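PDB 2WOL: clavulanic acid biosynthesis oligopeptide binding protein 2 from Streptomyces clavuligerus, which probably binds peptides as an extracellular solute-binding protein of the clavulanic acid biosynthesis pathway. Local coordinates for residues Arg198-Gly202 with Ala203-Arg207. Sequence-based numbering, arbitrary orientation.
Sequences RSDTG and ADYGR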
loop_
_atom_site.group_PDB
_atom_site.type_symbol
_atom_site.label_atom_id
_atom_site.label_comp_id
_atom_site.label_asym_id
_atom_site.label_seq_id
_atom_site.Cartn_x
_atom_site.Cartn_y
_atom_site.Cartn_z
ATOM N N ARG A 198 8.592 -21.323 -19.801
ATOM C CA ARG A 198 9.711 -22.276 -19.801
ATOM C C ARG A 198 10.466 -22.390 -18.468
ATOM O O ARG A 198 11.012 -23.450 -18.154
ATOM C CB ARG A 198 10.695 -21.968 -20.937
ATOM C CG ARG A 198 11.258 -20.554 -20.897
ATOM C CD ARG A 198 12.265 -20.285 -22.003
ATOM N NE ARG A 198 12.717 -18.898 -21.911
ATOM C CZ ARG A 198 12.123 -17.865 -22.505
ATOM N NH1 ARG A 198 11.064 -18.043 -23.279
ATOM N NH2 ARG A 198 12.598 -16.639 -22.331
ATOM N N SER A 199 10.503 -21.300 -17.700
ATOM C CA SER A 199 11.232 -21.265 -16.427
ATOM C C SER A 199 10.304 -21.261 -15.220
ATOM O O SER A 199 10.764 -21.163 -14.083
ATOM C CB SER A 199 12.150 -20.040 -16.365
ATOM O OG SER A 199 13.132 -20.080 -17.383
ATOM N N ASP A 200 9.004 -21.365 -15.471
ATOM C CA ASP A 200 8.017 -21.290 -14.395
ATOM C C ASP A 200 7.869 -22.619 -13.655
ATOM O O ASP A 200 7.129 -23.511 -14.086
ATOM C CB ASP A 200 6.663 -20.791 -14.919
ATOM C CG ASP A 200 5.649 -20.569 -13.805
ATOM O OD1 ASP A 200 6.027 -20.651 -12.614
ATOM O OD2 ASP A 200 4.469 -20.321 -14.123
ATOM N N THR A 201 8.571 -22.721 -12.530
ATOM C CA THR A 201 8.534 -23.897 -11.664
ATOM C C THR A 201 7.385 -23.843 -10.640
ATOM O O THR A 201 7.395 -24.570 -9.641
ATOM C CB THR A 201 9.879 -24.088 -10.926
ATOM O OG1 THR A 201 10.289 -22.839 -10.355
ATOM C CG2 THR A 201 10.957 -24.562 -11.881
ATOM N N GLY A 202 6.402 -22.977 -10.887
ATOM C CA GLY A 202 5.180 -22.928 -10.078
ATOM C C GLY A 202 5.414 -22.568 -8.622
ATOM O O GLY A 202 5.952 -21.504 -8.319
ATOM N N ALA A 203 5.015 -23.467 -7.721
ATOM C CA ALA A 203 5.151 -23.252 -6.278
ATOM C C ALA A 203 6.595 -22.986 -5.851
ATOM O O ALA A 203 6.835 -22.390 -4.797
ATOM C CB ALA A 203 4.597 -24.450 -5.517
ATOM N N ASP A 204 7.544 -23.434 -6.672
ATOM C CA ASP A 204 8.969 -23.312 -6.367
ATOM C C ASP A 204 9.656 -22.140 -7.070
ATOM O O ASP A 204 10.878 -21.994 -6.968
ATOM C CB ASP A 204 9.696 -24.611 -6.738
ATOM C CG ASP A 204 9.238 -25.795 -5.913
ATOM O OD1 ASP A 204 9.226 -25.693 -4.666
ATOM O OD2 ASP A 204 8.893 -26.834 -6.513
ATOM N N TYR A 205 8.882 -21.308 -7.769
ATOM C CA TYR A 205 9.458 -20.251 -8.606
ATOM C C TYR A 205 10.354 -19.283 -7.830
ATOM O O TYR A 205 11.388 -18.853 -8.340
ATOM C CB TYR A 205 8.373 -19.492 -9.381
ATOM C CG TYR A 205 8.928 -18.533 -10.418
ATOM C CD1 TYR A 205 9.687 -19.001 -11.496
ATOM C CD2 TYR A 205 8.696 -17.162 -10.323
ATOM C CE1 TYR A 205 10.201 -18.129 -12.444
ATOM C CE2 TYR A 205 9.202 -16.278 -11.271
ATOM C CZ TYR A 205 9.957 -16.769 -12.327
ATOM O OH TYR A 205 10.463 -15.905 -13.266
ATOM N N GLY A 206 9.958 -18.957 -6.600
ATOM C CA GLY A 206 10.724 -18.044 -5.746
ATOM C C GLY A 206 12.129 -18.516 -5.414
ATOM O O GLY A 206 12.989 -17.713 -5.051
ATOM N N ARG A 207 12.361 -19.821 -5.541
ATOM C CA ARG A 207 13.667 -20.421 -5.251
ATOM C C ARG A 207 14.683 -20.175 -6.367
ATOM O O ARG A 207 15.893 -20.322 -6.165
ATOM C CB ARG A 207 13.520 -21.926 -4.993
ATOM C CG ARG A 207 12.748 -22.264 -3.721
ATOM C CD ARG A 207 12.589 -23.778 -3.519
ATOM N NE ARG A 207 13.808 -24.477 -3.092
ATOM C CZ ARG A 207 14.731 -24.003 -2.253
ATOM N NH1 ARG A 207 14.613 -22.800 -1.703
ATOM N NH2 ARG A 207 15.787 -24.751 -1.954
HETATM O O HOH W 1 12.739 -23.260 -8.489
#
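An Asx turn at Asp-200 leads directly into the 3-10 segment that carries Ala-203 to Arg-207, and the aromatic ring of Tyr-205 runs back alongside Ser-199 to Thr-201. The carbonyl O of Thr-201 accepts from Asp-204 N at 3.2 Å, and the carbonyl O of Gly-202 accepts from Tyr-205 N at 3.0 Å; both are the i to i+3 bonds of a 3-10 turn. Just before them, the carboxylate of Asp-200 swings forward, with CG anti to its own amide nitrogen (chi1 -174°), and OD1 takes the backbone N-H of Gly-202 at 2.9 Å, the donor lying above the carboxylate plane. Gly-202 itself has a positive phi of 63°, and the backbone turns there.

Thr-201 OG1 lies against the backbone of Tyr-205, 3.2 Å from its CA, a contact and not a hydrogen bond. A water joins this hydroxyl to the next turn by donating to the carbonyl O of Asp-204 at 2.7 Å, a bridge that adds to the two direct backbone bonds. On the Tyr-205 side chain, CB rests 3.3 Å from the carbonyl O of Gly-202, while the ring offers an edge to the carbonyl O of Ser-199, which lies 3.5 Å from CE1 and near the ring plane. The carboxylate of Asp-200 stands steeply to this ring, their planes 74° apart.

Asp-200 and Tyr-205 each have polar partners elsewhere in the chain. Asp-200 OD2 forms a salt bridge with Arg-126 and a hydrogen bond with His-122, both of helix 117-127, and another hydrogen bond with Tyr-155. Tyr-205 OH is hydrogen-bonded to Arg-210 N, and its side chain meets Asp-47 and Pro-48 of an earlier loop; the contact itself lies in the loop between helix 183-186 and strand 215-221.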